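Local coordinates for 7,8-dihydro-6-hydroxymethylpterin pyrophosphokinase-dihydropteroate synthase (Plasmodium falciparum, PDB 6JWS), which probably catalyses two successive steps of folate biosynthesis, pyrophosphorylating 6-hydroxymethyl-7,8-dihydropterin with ATP and then condensing the product with 4-aminobenzoate to give 7,8-dihydropteroate, at residues V526-K531 with N560-N565; A672-S677 with L691-V696; D210-N215 with V321-R326. The protein carries 1 engineered substitution. All coordinates share one frame; numbering follows the deposited sequence.

How the contacts relate
All three contacts are buried, and no two share a helix or strand. Contacts 1 and 2 belong to the TIM barrel of the synthase, their centres about 28 Å apart: the first packs a barrel strand against a helix, close to pteroic acid, while the second packs two helices together where the second subunit docks. Contact 3 lies in the kinase part, its centre about 44 Å from that of contact 2 and on the other side of the chain's centre. Chemistry follows place. Contact 1 joins methyl groups alone, contact 2 mixes methyls with hydroxyls, on a helix that also carries a magnesium ligand, and contact 3 sets an aromatic ring and a threonine beside ATP and its magnesium.

Contact 1 (V526-K531 with N560-N565); sequences VVLMHK and NFLVLN. With PT1 (pteroic acid), chain I; ACT (acetate ion), chain M.
Val526, with chi1 at 51°, holds its CG1 methyl between the backbone N and the carbonyl carbon, a crowded position for a valine branch, while Leu562 is turned to chi1 -94°, away from the usual staggered values. These rotations bring CG1 of Val526 and CD2 of Leu562 tip to tip at 3.7 Å. The same CD2 of Leu562 also meets CD2 of Leu528 end to end at 4.1 Å, so one helix methyl serves two residues of the strand. Leucine suits this place because its branch is long enough to span the gap between strand and helix, where the CA atoms of Val526 and Leu562 stand 9.8 Å apart; beta-branched valine suits an extended backbone.

Val526 and Leu528 lie two residues apart and share one face of the strand. Val527 and Met529 lie on the other face and line the pteroic acid pocket, where SD of Met529 lies 3.5 Å from N4 of the pterin. One strand thus presents methyls to the helical layer and pocket residues to the ligand, as expected in a TIM barrel. Beyond the strand, NE2 of His530 donates a nearly straight bond of 2.8 Å to an acetate O lying in the ring plane; the ion is probably from the crystallisation liquor, and ND1 is engaged with Lys582. Just past the helix, ND2 of Asn565 turns back to Phe561 O at 3.0 Å. ND2 sits 3.5 Å above one face of the Phe561 ring, toward its rim, and also bonds to Ile104 O.

Helix 547-564 links the parallel strands 525-529 and 572-575 in a beta-alpha-beta crossover. Ile572 of the latter strand touches both Leu528 and Leu562, and strand 500-503 flanks 525-529 on its other side.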
loop_
_atom_site.group_PDB
_atom_site.type_symbol
_atom_site.label_atom_id
_atom_site.label_comp_id
_atom_site.label_asym_id
_atom_site.label_seq_id
_atom_site.Cartn_x
_atom_site.Cartn_y
_atom_site.Cartn_z
ATOM N N VAL B 526 -18.655 -2.524 21.915
ATOM C CA VAL B 526 -17.602 -2.795 22.872
ATOM C C VAL B 526 -16.322 -3.135 22.123
ATOM O O VAL B 526 -16.359 -3.900 21.153
ATOM C CB VAL B 526 -18.007 -3.914 23.850
ATOM C CG1 VAL B 526 -18.534 -5.172 23.150
ATOM C CG2 VAL B 526 -16.880 -4.230 24.833
ATOM N N VAL B 527 -15.206 -2.564 22.607
ATOM C CA VAL B 527 -13.886 -2.931 22.145
ATOM C C VAL B 527 -13.292 -3.923 23.156
ATOM O O VAL B 527 -13.261 -3.651 24.352
ATOM C CB VAL B 527 -13.008 -1.674 21.957
ATOM C CG1 VAL B 527 -11.641 -2.003 21.348
ATOM C CG2 VAL B 527 -13.719 -0.593 21.127
ATOM N N LEU B 528 -12.830 -5.085 22.666
ATOM C CA LEU B 528 -12.105 -6.027 23.497
ATOM C C LEU B 528 -10.629 -5.986 23.124
ATOM O O LEU B 528 -10.258 -6.195 21.958
ATOM C CB LEU B 528 -12.658 -7.440 23.286
ATOM C CG LEU B 528 -14.164 -7.616 23.485
ATOM C CD1 LEU B 528 -14.587 -9.008 23.006
ATOM C CD2 LEU B 528 -14.561 -7.377 24.950
ATOM N N MET B 529 -9.787 -5.761 24.130
ATOM C CA MET B 529 -8.362 -5.669 23.867
ATOM C C MET B 529 -7.617 -6.787 24.604
ATOM O O MET B 529 -8.008 -7.159 25.707
ATOM C CB MET B 529 -7.824 -4.303 24.312
ATOM C CG MET B 529 -6.478 -3.959 23.716
ATOM S SD MET B 529 -5.676 -2.602 24.616
ATOM C CE MET B 529 -4.945 -3.538 25.965
ATOM N N HIS B 530 -6.532 -7.285 24.002
ATOM C CA HIS B 530 -5.602 -8.203 24.647
ATOM C C HIS B 530 -4.496 -7.455 25.395
ATOM O O HIS B 530 -3.805 -6.607 24.831
ATOM C CB HIS B 530 -4.917 -9.114 23.622
ATOM C CG HIS B 530 -3.917 -10.016 24.269
ATOM N ND1 HIS B 530 -2.587 -9.665 24.412
ATOM C CD2 HIS B 530 -4.050 -11.245 24.832
ATOM C CE1 HIS B 530 -1.933 -10.626 25.034
ATOM N NE2 HIS B 530 -2.813 -11.600 25.322
ATOM N N LYS B 531 -4.305 -7.814 26.669
ATOM C CA LYS B 531 -3.122 -7.444 27.440
ATOM C C LYS B 531 -2.802 -8.589 28.407
ATOM O O LYS B 531 -3.567 -9.550 28.518
ATOM C CB LYS B 531 -3.346 -6.119 28.180
ATOM C CG LYS B 531 -4.416 -6.130 29.262
ATOM C CD LYS B 531 -4.373 -4.909 30.212
ATOM C CE LYS B 531 -5.028 -5.114 31.574
ATOM N NZ LYS B 531 -4.988 -6.522 32.084
ATOM N N ASN B 560 -16.820 -15.063 21.741
ATOM C CA ASN B 560 -17.731 -16.190 21.903
ATOM C C ASN B 560 -18.499 -16.063 23.217
ATOM O O ASN B 560 -19.687 -16.371 23.262
ATOM C CB ASN B 560 -17.037 -17.558 21.854
ATOM C CG ASN B 560 -16.552 -17.893 20.464
ATOM O OD1 ASN B 560 -17.060 -17.341 19.485
ATOM N ND2 ASN B 560 -15.574 -18.785 20.359
ATOM N N PHE B 561 -17.800 -15.641 24.280
ATOM C CA PHE B 561 -18.418 -15.459 25.586
ATOM C C PHE B 561 -19.450 -14.336 25.536
ATOM O O PHE B 561 -20.577 -14.528 25.969
ATOM C CB PHE B 561 -17.376 -15.173 26.662
ATOM C CG PHE B 561 -17.947 -14.926 28.038
ATOM C CD1 PHE B 561 -18.494 -15.968 28.776
ATOM C CD2 PHE B 561 -17.894 -13.668 28.621
ATOM C CE1 PHE B 561 -18.978 -15.757 30.061
ATOM C CE2 PHE B 561 -18.373 -13.462 29.910
ATOM C CZ PHE B 561 -18.930 -14.499 30.623
ATOM N N LEU B 562 -19.087 -13.182 24.979
ATOM C CA LEU B 562 -20.043 -12.091 24.892
ATOM C C LEU B 562 -21.255 -12.521 24.070
ATOM O O LEU B 562 -22.394 -12.228 24.433
ATOM C CB LEU B 562 -19.378 -10.852 24.277
ATOM C CG LEU B 562 -18.811 -9.875 25.303
ATOM C CD1 LEU B 562 -17.567 -10.427 25.986
ATOM C CD2 LEU B 562 -18.533 -8.523 24.665
ATOM N N VAL B 563 -21.001 -13.200 22.952
ATOM C CA VAL B 563 -22.071 -13.584 22.045
ATOM C C VAL B 563 -22.992 -14.616 22.714
ATOM O O VAL B 563 -24.212 -14.550 22.555
ATOM C CB VAL B 563 -21.489 -14.040 20.686
ATOM C CG1 VAL B 563 -22.369 -15.035 19.959
ATOM C CG2 VAL B 563 -21.128 -12.853 19.790
ATOM N N LEU B 564 -22.418 -15.545 23.495
ATOM C CA LEU B 564 -23.223 -16.492 24.256
ATOM C C LEU B 564 -24.171 -15.729 25.181
ATOM O O LEU B 564 -25.239 -16.212 25.529
ATOM C CB LEU B 564 -22.285 -17.364 25.094
ATOM C CG LEU B 564 -22.952 -18.406 26.001
ATOM C CD1 LEU B 564 -23.716 -19.454 25.181
ATOM C CD2 LEU B 564 -21.885 -19.103 26.847
ATOM N N ASN B 565 -23.778 -14.514 25.569
ATOM C CA ASN B 565 -24.530 -13.794 26.577
ATOM C C ASN B 565 -25.420 -12.761 25.894
ATOM O O ASN B 565 -25.897 -11.836 26.540
ATOM C CB ASN B 565 -23.597 -13.273 27.681
ATOM C CG ASN B 565 -23.258 -14.377 28.659
ATOM O OD1 ASN B 565 -24.082 -14.688 29.527
ATOM N ND2 ASN B 565 -22.085 -14.987 28.522
HETATM C C2 PT1 I . -5.025 0.744 23.021
HETATM C C3 PT1 I . -4.928 1.636 24.177
HETATM C C5 PT1 I . -6.176 1.906 24.898
HETATM N N6 PT1 I . -3.767 2.202 24.584
HETATM C C7 PT1 I . -7.351 0.465 23.386
HETATM N N9 PT1 I . -7.326 1.316 24.463
HETATM C C10 PT1 I . -3.760 2.998 25.686
HETATM N N11 PT1 I . -8.529 -0.133 22.980
HETATM C C12 PT1 I . -4.935 3.232 26.390
HETATM C C21 PT1 I . 3.786 1.998 25.018
HETATM O O22 PT1 I . 4.458 3.021 24.713
HETATM O O1 PT1 I . -3.924 0.448 22.319
HETATM N N4 PT1 I . -6.218 0.211 22.677
HETATM N N8 PT1 I . -6.107 2.704 25.977
HETATM C C13 PT1 I . -2.451 3.579 26.149
HETATM N N14 PT1 I . -1.620 2.479 26.711
HETATM C C15 PT1 I . -0.330 2.348 26.320
HETATM C C16 PT1 I . 0.265 1.070 26.262
HETATM C C17 PT1 I . 0.408 3.529 25.983
HETATM C C18 PT1 I . 1.612 0.962 25.839
HETATM C C19 PT1 I . 1.762 3.406 25.580
HETATM C C20 PT1 I . 2.354 2.121 25.489
HETATM O O23 PT1 I . 4.303 0.872 24.925
HETATM C C ACT M . -2.206 -15.044 26.022
HETATM O O ACT M . -1.978 -13.944 26.607
HETATM O OXT ACT M . -1.434 -16.020 26.031
HETATM C CH3 ACT M . -3.478 -15.183 25.183
#

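Contact 2 (A672-S677 with L691-V696); sequences AIASYS and LETKSV. With MG (magnesium ion), chain O.
Ala674 and Thr693 bring helices 657-680 and 690-704 together with their CA atoms 6.7 Å apart, and Ser675 and Val696 follow at 7.1 Å. Such spacing calls for small residues. CB of Ala674 meets CG2 of Thr693 at 4.1 Å; chi1 of -56° sets OG1 beside the backbone N, where it reaches Asp689 O in the preceding turn, and leaves CG2 anti to that N, facing Ala674. Across from Val696 CG1, at 3.6 Å, sits OG of Ser675, a contact of methyl and hydroxyl whose oxygen has its polar partners elsewhere: Leu671 O and Ser675 OG of the second subunit.

These are the last helices of the TIM barrel before the C-terminal tail, joined through barrel strand 684-687, whose Ile685 touches both Ala674 and Thr693. The second subunit packs here, its Cys668 on Val696 and Glu692.

Glu692, bent at chi2, extends away from the helix pair and binds a magnesium ion through OE2 at 2.2 Å; Asp689 OD1, Met648 O and two waters are its other ligands. In helix 657-680, OG of Ser677 adds a 2.7 Å bond to Ile673 O, which receives Ser677 N from the opposite face of the carbonyl plane.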
loop_
_atom_site.group_PDB
_atom_site.type_symbol
_atom_site.label_atom_id
_atom_site.label_comp_id
_atom_site.label_asym_id
_atom_site.label_seq_id
_atom_site.Cartn_x
_atom_site.Cartn_y
_atom_site.Cartn_z
ATOM N N ALA B 672 2.899 7.034 9.420
ATOM C CA ALA B 672 3.274 5.880 8.614
ATOM C C ALA B 672 2.349 4.691 8.927
ATOM O O ALA B 672 1.910 3.982 8.019
ATOM C CB ALA B 672 4.733 5.544 8.869
ATOM N N ILE B 673 2.037 4.473 10.219
ATOM C CA ILE B 673 1.171 3.360 10.598
ATOM C C ILE B 673 -0.279 3.667 10.220
ATOM O O ILE B 673 -1.043 2.765 9.875
ATOM C CB ILE B 673 1.358 2.974 12.079
ATOM C CG1 ILE B 673 2.814 2.561 12.334
ATOM C CG2 ILE B 673 0.388 1.851 12.469
ATOM C CD1 ILE B 673 3.151 2.324 13.789
ATOM N N ALA B 674 -0.646 4.954 10.231
ATOM C CA ALA B 674 -1.949 5.350 9.700
ATOM C C ALA B 674 -2.091 4.919 8.238
ATOM O O ALA B 674 -3.152 4.430 7.844
ATOM C CB ALA B 674 -2.179 6.840 9.854
ATOM N N SER B 675 -1.013 5.090 7.451
ATOM C CA SER B 675 -1.017 4.755 6.025
ATOM C C SER B 675 -1.166 3.253 5.834
ATOM O O SER B 675 -1.987 2.811 5.032
ATOM C CB SER B 675 0.248 5.192 5.334
ATOM O OG SER B 675 0.391 6.583 5.490
ATOM N N TYR B 676 -0.295 2.518 6.535
ATOM C CA TYR B 676 -0.315 1.068 6.576
ATOM C C TYR B 676 -1.723 0.588 6.939
ATOM O O TYR B 676 -2.275 -0.274 6.264
ATOM C CB TYR B 676 0.745 0.558 7.561
ATOM C CG TYR B 676 0.797 -0.946 7.644
ATOM C CD1 TYR B 676 1.320 -1.683 6.588
ATOM C CD2 TYR B 676 0.344 -1.626 8.776
ATOM C CE1 TYR B 676 1.372 -3.062 6.637
ATOM C CE2 TYR B 676 0.413 -3.010 8.855
ATOM C CZ TYR B 676 0.913 -3.721 7.778
ATOM O OH TYR B 676 0.986 -5.078 7.812
ATOM N N SER B 677 -2.318 1.207 7.964
ATOM C CA SER B 677 -3.637 0.837 8.476
ATOM C C SER B 677 -4.711 1.065 7.425
ATOM O O SER B 677 -5.622 0.248 7.282
ATOM C CB SER B 677 -3.978 1.644 9.712
ATOM O OG SER B 677 -3.140 1.243 10.791
ATOM N N LEU B 691 -5.700 15.897 13.492
ATOM C CA LEU B 691 -5.583 16.705 12.288
ATOM C C LEU B 691 -4.560 16.061 11.360
ATOM O O LEU B 691 -4.771 15.986 10.156
ATOM C CB LEU B 691 -5.161 18.135 12.652
ATOM C CG LEU B 691 -4.823 19.022 11.450
ATOM C CD1 LEU B 691 -5.201 20.484 11.720
ATOM C CD2 LEU B 691 -3.336 18.891 11.055
ATOM N N GLU B 692 -3.440 15.621 11.934
ATOM C CA GLU B 692 -2.373 15.028 11.148
ATOM C C GLU B 692 -2.875 13.750 10.463
ATOM O O GLU B 692 -2.671 13.550 9.271
ATOM C CB GLU B 692 -1.184 14.750 12.067
ATOM C CG GLU B 692 -0.582 15.999 12.699
ATOM C CD GLU B 692 -1.135 16.407 14.061
ATOM O OE1 GLU B 692 -2.375 16.437 14.239
ATOM O OE2 GLU B 692 -0.312 16.679 14.966
ATOM N N THR B 693 -3.557 12.884 11.226
ATOM C CA THR B 693 -4.009 11.586 10.748
ATOM C C THR B 693 -5.059 11.769 9.648
ATOM O O THR B 693 -5.019 11.095 8.617
ATOM C CB THR B 693 -4.519 10.737 11.926
ATOM O OG1 THR B 693 -3.456 10.651 12.883
ATOM C CG2 THR B 693 -4.950 9.347 11.508
ATOM N N LYS B 694 -6.014 12.679 9.884
ATOM C CA LYS B 694 -7.055 12.966 8.908
ATOM C C LYS B 694 -6.456 13.477 7.593
ATOM O O LYS B 694 -6.997 13.192 6.523
ATOM C CB LYS B 694 -8.027 14.008 9.472
ATOM C CG LYS B 694 -9.296 14.242 8.657
ATOM C CD LYS B 694 -10.136 12.989 8.514
ATOM C CE LYS B 694 -11.550 13.245 8.036
ATOM N NZ LYS B 694 -11.569 13.978 6.750
ATOM N N SER B 695 -5.370 14.256 7.676
ATOM C CA SER B 695 -4.764 14.817 6.481
ATOM C C SER B 695 -4.213 13.677 5.634
ATOM O O SER B 695 -4.371 13.688 4.409
ATOM C CB SER B 695 -3.678 15.809 6.814
ATOM O OG SER B 695 -4.203 16.880 7.581
ATOM N N VAL B 696 -3.613 12.685 6.317
ATOM C CA VAL B 696 -3.054 11.518 5.669
ATOM C C VAL B 696 -4.168 10.700 5.028
ATOM O O VAL B 696 -4.081 10.337 3.871
ATOM C CB VAL B 696 -2.167 10.687 6.622
ATOM C CG1 VAL B 696 -1.886 9.290 6.063
ATOM C CG2 VAL B 696 -0.843 11.403 6.900
HETATM MG MG MG O . -0.365 17.070 17.117
HETATM O O HOH W 1 -0.150 19.368 16.465
HETATM O O HOH W 2 -2.445 17.211 16.509
#

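Contact 3 (D210-N215 with V321-R326); sequences DILFFN and VYTTHR. With MG (magnesium ion), chain K; ATP (adenosine-5'-triphosphate), chain J.
The ATP site of the kinase domain is where this contact lies: the edge strand 208-214 of an antiparallel sheet meets the loop that leads into helix 327-336, through Leu212, Phe213 and Thr323. Leu212 and Phe213 both face Val19 of the adjacent strand, forming a classic beta bulge. CG2 of Thr323, anti to its own backbone N, comes to CZ of Phe213 at 3.6 Å, the two side chains meeting at a slant. Threonine suits the spot because it has two different ends: the methyl packs against the ring, while OG1 is hydrogen-bonded to His320 O. Tyr340, edge-to-face, and His342, its ring plane at about 30°, also pack on Phe213.

One residue before Leu212, the backbone of Ile211 reads the adenine: its N donates to N1 of ATP at 3.1 Å in an almost straight line (176°), and its O accepts from N6 of ATP at 2.8 Å. Asp210, the residue before it, serves the phosphates. Its OD1 binds magnesium at 2.3 Å, alongside Asp208, O3G and O1A of ATP and a water, so neighbouring residues hold the two ends of the nucleotide, Ile211 the base by its backbone and Asp210 the phosphates through the metal.

Across the loop, Arg326 turns the edge of its guanidinium toward O1G of ATP, its NH1 still 4.3 Å away, too far for a direct bond; it and Tyr322 are both known ATP-binding residues of this protein. The guanidinium also lies over the phenol ring, with NH2 of Arg326 3.8 Å above the centre of the Tyr322 ring.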
loop_
_atom_site.group_PDB
_atom_site.type_symbol
_atom_site.label_atom_id
_atom_site.label_comp_id
_atom_site.label_asym_id
_atom_site.label_seq_id
_atom_site.Cartn_x
_atom_site.Cartn_y
_atom_site.Cartn_z
ATOM N N ASP B 210 -38.046 -15.490 10.265
ATOM C CA ASP B 210 -38.226 -16.854 9.793
ATOM C C ASP B 210 -37.648 -17.798 10.824
ATOM O O ASP B 210 -36.746 -17.406 11.550
ATOM C CB ASP B 210 -37.484 -17.095 8.479
ATOM C CG ASP B 210 -38.083 -16.301 7.337
ATOM O OD1 ASP B 210 -39.316 -16.155 7.330
ATOM O OD2 ASP B 210 -37.316 -15.823 6.474
ATOM N N ILE B 211 -38.172 -19.029 10.883
ATOM C CA ILE B 211 -37.550 -20.029 11.727
ATOM C C ILE B 211 -36.722 -20.919 10.818
ATOM O O ILE B 211 -37.267 -21.499 9.894
ATOM C CB ILE B 211 -38.580 -20.852 12.519
ATOM C CG1 ILE B 211 -39.580 -19.962 13.262
ATOM C CG2 ILE B 211 -37.870 -21.829 13.450
ATOM C CD1 ILE B 211 -40.612 -20.750 14.047
ATOM N N LEU B 212 -35.414 -20.991 11.062
ATOM C CA LEU B 212 -34.558 -21.760 10.179
ATOM C C LEU B 212 -34.444 -23.177 10.722
ATOM O O LEU B 212 -34.476 -24.143 9.978
ATOM C CB LEU B 212 -33.187 -21.083 10.068
ATOM C CG LEU B 212 -33.179 -19.663 9.492
ATOM C CD1 LEU B 212 -31.802 -19.015 9.661
ATOM C CD2 LEU B 212 -33.610 -19.644 8.026
ATOM N N PHE B 213 -34.258 -23.297 12.032
ATOM C CA PHE B 213 -34.119 -24.606 12.629
ATOM C C PHE B 213 -34.861 -24.598 13.954
ATOM O O PHE B 213 -35.042 -23.549 14.565
ATOM C CB PHE B 213 -32.650 -24.945 12.880
ATOM C CG PHE B 213 -31.801 -25.136 11.649
ATOM C CD1 PHE B 213 -31.963 -26.251 10.838
ATOM C CD2 PHE B 213 -30.815 -24.209 11.315
ATOM C CE1 PHE B 213 -31.163 -26.433 9.713
ATOM C CE2 PHE B 213 -30.017 -24.394 10.195
ATOM C CZ PHE B 213 -30.192 -25.505 9.392
ATOM N N PHE B 214 -35.278 -25.787 14.379
ATOM C CA PHE B 214 -35.896 -25.971 15.683
ATOM C C PHE B 214 -35.536 -27.377 16.146
ATOM O O PHE B 214 -36.042 -28.366 15.615
ATOM C CB PHE B 214 -37.408 -25.741 15.594
ATOM C CG PHE B 214 -38.093 -25.540 16.922
ATOM C CD1 PHE B 214 -38.135 -26.554 17.866
ATOM C CD2 PHE B 214 -38.716 -24.338 17.216
ATOM C CE1 PHE B 214 -38.761 -26.357 19.088
ATOM C CE2 PHE B 214 -39.347 -24.148 18.434
ATOM C CZ PHE B 214 -39.374 -25.162 19.363
ATOM N N ASN B 215 -34.617 -27.448 17.104
ATOM C CA ASN B 215 -34.030 -28.720 17.469
ATOM C C ASN B 215 -33.600 -29.417 16.181
ATOM O O ASN B 215 -33.233 -28.743 15.210
ATOM C CB ASN B 215 -34.951 -29.505 18.409
ATOM C CG ASN B 215 -35.161 -28.780 19.726
ATOM O OD1 ASN B 215 -34.330 -27.963 20.137
ATOM N ND2 ASN B 215 -36.278 -29.052 20.388
ATOM N N VAL B 321 -37.502 -23.486 4.117
ATOM C CA VAL B 321 -37.414 -23.931 2.731
ATOM C C VAL B 321 -36.107 -23.418 2.122
ATOM O O VAL B 321 -35.484 -24.096 1.311
ATOM C CB VAL B 321 -38.648 -23.445 1.930
ATOM C CG1 VAL B 321 -38.486 -23.598 0.428
ATOM C CG2 VAL B 321 -39.932 -24.122 2.382
ATOM N N TYR B 322 -35.669 -22.232 2.553
ATOM C CA TYR B 322 -34.634 -21.532 1.813
ATOM C C TYR B 322 -33.242 -21.713 2.419
ATOM O O TYR B 322 -32.275 -21.209 1.865
ATOM C CB TYR B 322 -35.071 -20.090 1.541
ATOM C CG TYR B 322 -36.001 -19.963 0.357
ATOM C CD1 TYR B 322 -35.495 -19.783 -0.922
ATOM C CD2 TYR B 322 -37.380 -20.043 0.505
ATOM C CE1 TYR B 322 -36.333 -19.670 -2.021
ATOM C CE2 TYR B 322 -38.236 -19.946 -0.586
ATOM C CZ TYR B 322 -37.706 -19.754 -1.854
ATOM O OH TYR B 322 -38.511 -19.634 -2.945
ATOM N N THR B 323 -33.134 -22.501 3.494
ATOM C CA THR B 323 -31.926 -22.585 4.307
ATOM C C THR B 323 -30.659 -22.790 3.472
ATOM O O THR B 323 -29.623 -22.205 3.763
ATOM C CB THR B 323 -32.072 -23.662 5.384
ATOM O OG1 THR B 323 -33.298 -23.370 6.053
ATOM C CG2 THR B 323 -30.934 -23.661 6.381
ATOM N N THR B 324 -30.764 -23.610 2.431
ATOM C CA THR B 324 -29.653 -24.114 1.641
ATOM C C THR B 324 -29.613 -23.392 0.297
ATOM O O THR B 324 -28.650 -23.510 -0.462
ATOM C CB THR B 324 -29.855 -25.627 1.479
ATOM O OG1 THR B 324 -29.118 -26.165 2.571
ATOM C CG2 THR B 324 -29.388 -26.206 0.164
ATOM N N HIS B 325 -30.680 -22.645 0.011
ATOM C CA HIS B 325 -30.877 -22.092 -1.317
ATOM C C HIS B 325 -30.416 -20.633 -1.353
ATOM O O HIS B 325 -29.871 -20.182 -2.355
ATOM C CB HIS B 325 -32.325 -22.346 -1.766
ATOM C CG HIS B 325 -32.541 -22.199 -3.236
ATOM N ND1 HIS B 325 -32.868 -20.977 -3.826
ATOM C CD2 HIS B 325 -32.488 -23.106 -4.239
ATOM C CE1 HIS B 325 -33.003 -21.141 -5.128
ATOM N NE2 HIS B 325 -32.773 -22.441 -5.406
ATOM N N ARG B 326 -30.639 -19.898 -0.259
ATOM C CA ARG B 326 -30.245 -18.499 -0.183
ATOM C C ARG B 326 -28.833 -18.373 0.383
ATOM O O ARG B 326 -28.569 -18.756 1.523
ATOM C CB ARG B 326 -31.195 -17.717 0.725
ATOM C CG ARG B 326 -32.526 -17.388 0.081
ATOM C CD ARG B 326 -33.124 -16.110 0.613
ATOM N NE ARG B 326 -34.412 -15.973 -0.049
ATOM C CZ ARG B 326 -35.587 -16.231 0.514
ATOM N NH1 ARG B 326 -35.657 -16.629 1.775
ATOM N NH2 ARG B 326 -36.694 -16.072 -0.190
HETATM MG MG MG K . -40.342 -15.048 5.589
HETATM P PG ATP J . -40.933 -17.638 3.941
HETATM O O1G ATP J . -39.684 -17.179 3.210
HETATM O O2G ATP J . -41.280 -19.090 3.658
HETATM O O3G ATP J . -40.859 -17.340 5.424
HETATM P PB ATP J . -42.306 -15.410 2.464
HETATM O O1B ATP J . -43.626 -15.429 1.775
HETATM O O2B ATP J . -41.064 -15.141 1.671
HETATM O O3B ATP J . -42.157 -16.767 3.310
HETATM P PA ATP J . -43.150 -14.292 5.036
HETATM O O1A ATP J . -42.185 -14.637 6.128
HETATM O O2A ATP J . -43.904 -13.006 5.140
HETATM O O3A ATP J . -42.370 -14.327 3.637
HETATM O "O5'" ATP J . -44.191 -15.498 4.834
HETATM C "C5'" ATP J . -44.026 -16.690 5.647
HETATM C "C4'" ATP J . -44.949 -17.769 5.145
HETATM O "O4'" ATP J . -44.226 -19.023 5.020
HETATM C "C3'" ATP J . -46.146 -18.070 6.053
HETATM O "O3'" ATP J . -47.265 -18.402 5.240
HETATM C "C2'" ATP J . -45.612 -19.211 6.924
HETATM O "O2'" ATP J . -46.586 -20.104 7.413
HETATM C "C1'" ATP J . -44.733 -19.969 5.938
HETATM N N9 ATP J . -43.622 -20.671 6.584
HETATM C C8 ATP J . -43.301 -21.993 6.416
HETATM N N7 ATP J . -42.252 -22.351 7.120
HETATM C C5 ATP J . -41.849 -21.187 7.761
HETATM C C6 ATP J . -40.780 -20.913 8.635
HETATM N N6 ATP J . -39.908 -21.834 9.026
HETATM N N1 ATP J . -40.660 -19.643 9.103
HETATM C C2 ATP J . -41.553 -18.724 8.705
HETATM N N3 ATP J . -42.592 -18.872 7.884
HETATM C C4 ATP J . -42.688 -20.143 7.443
HETATM O O HOH W 3 -38.502 -15.106 4.231
#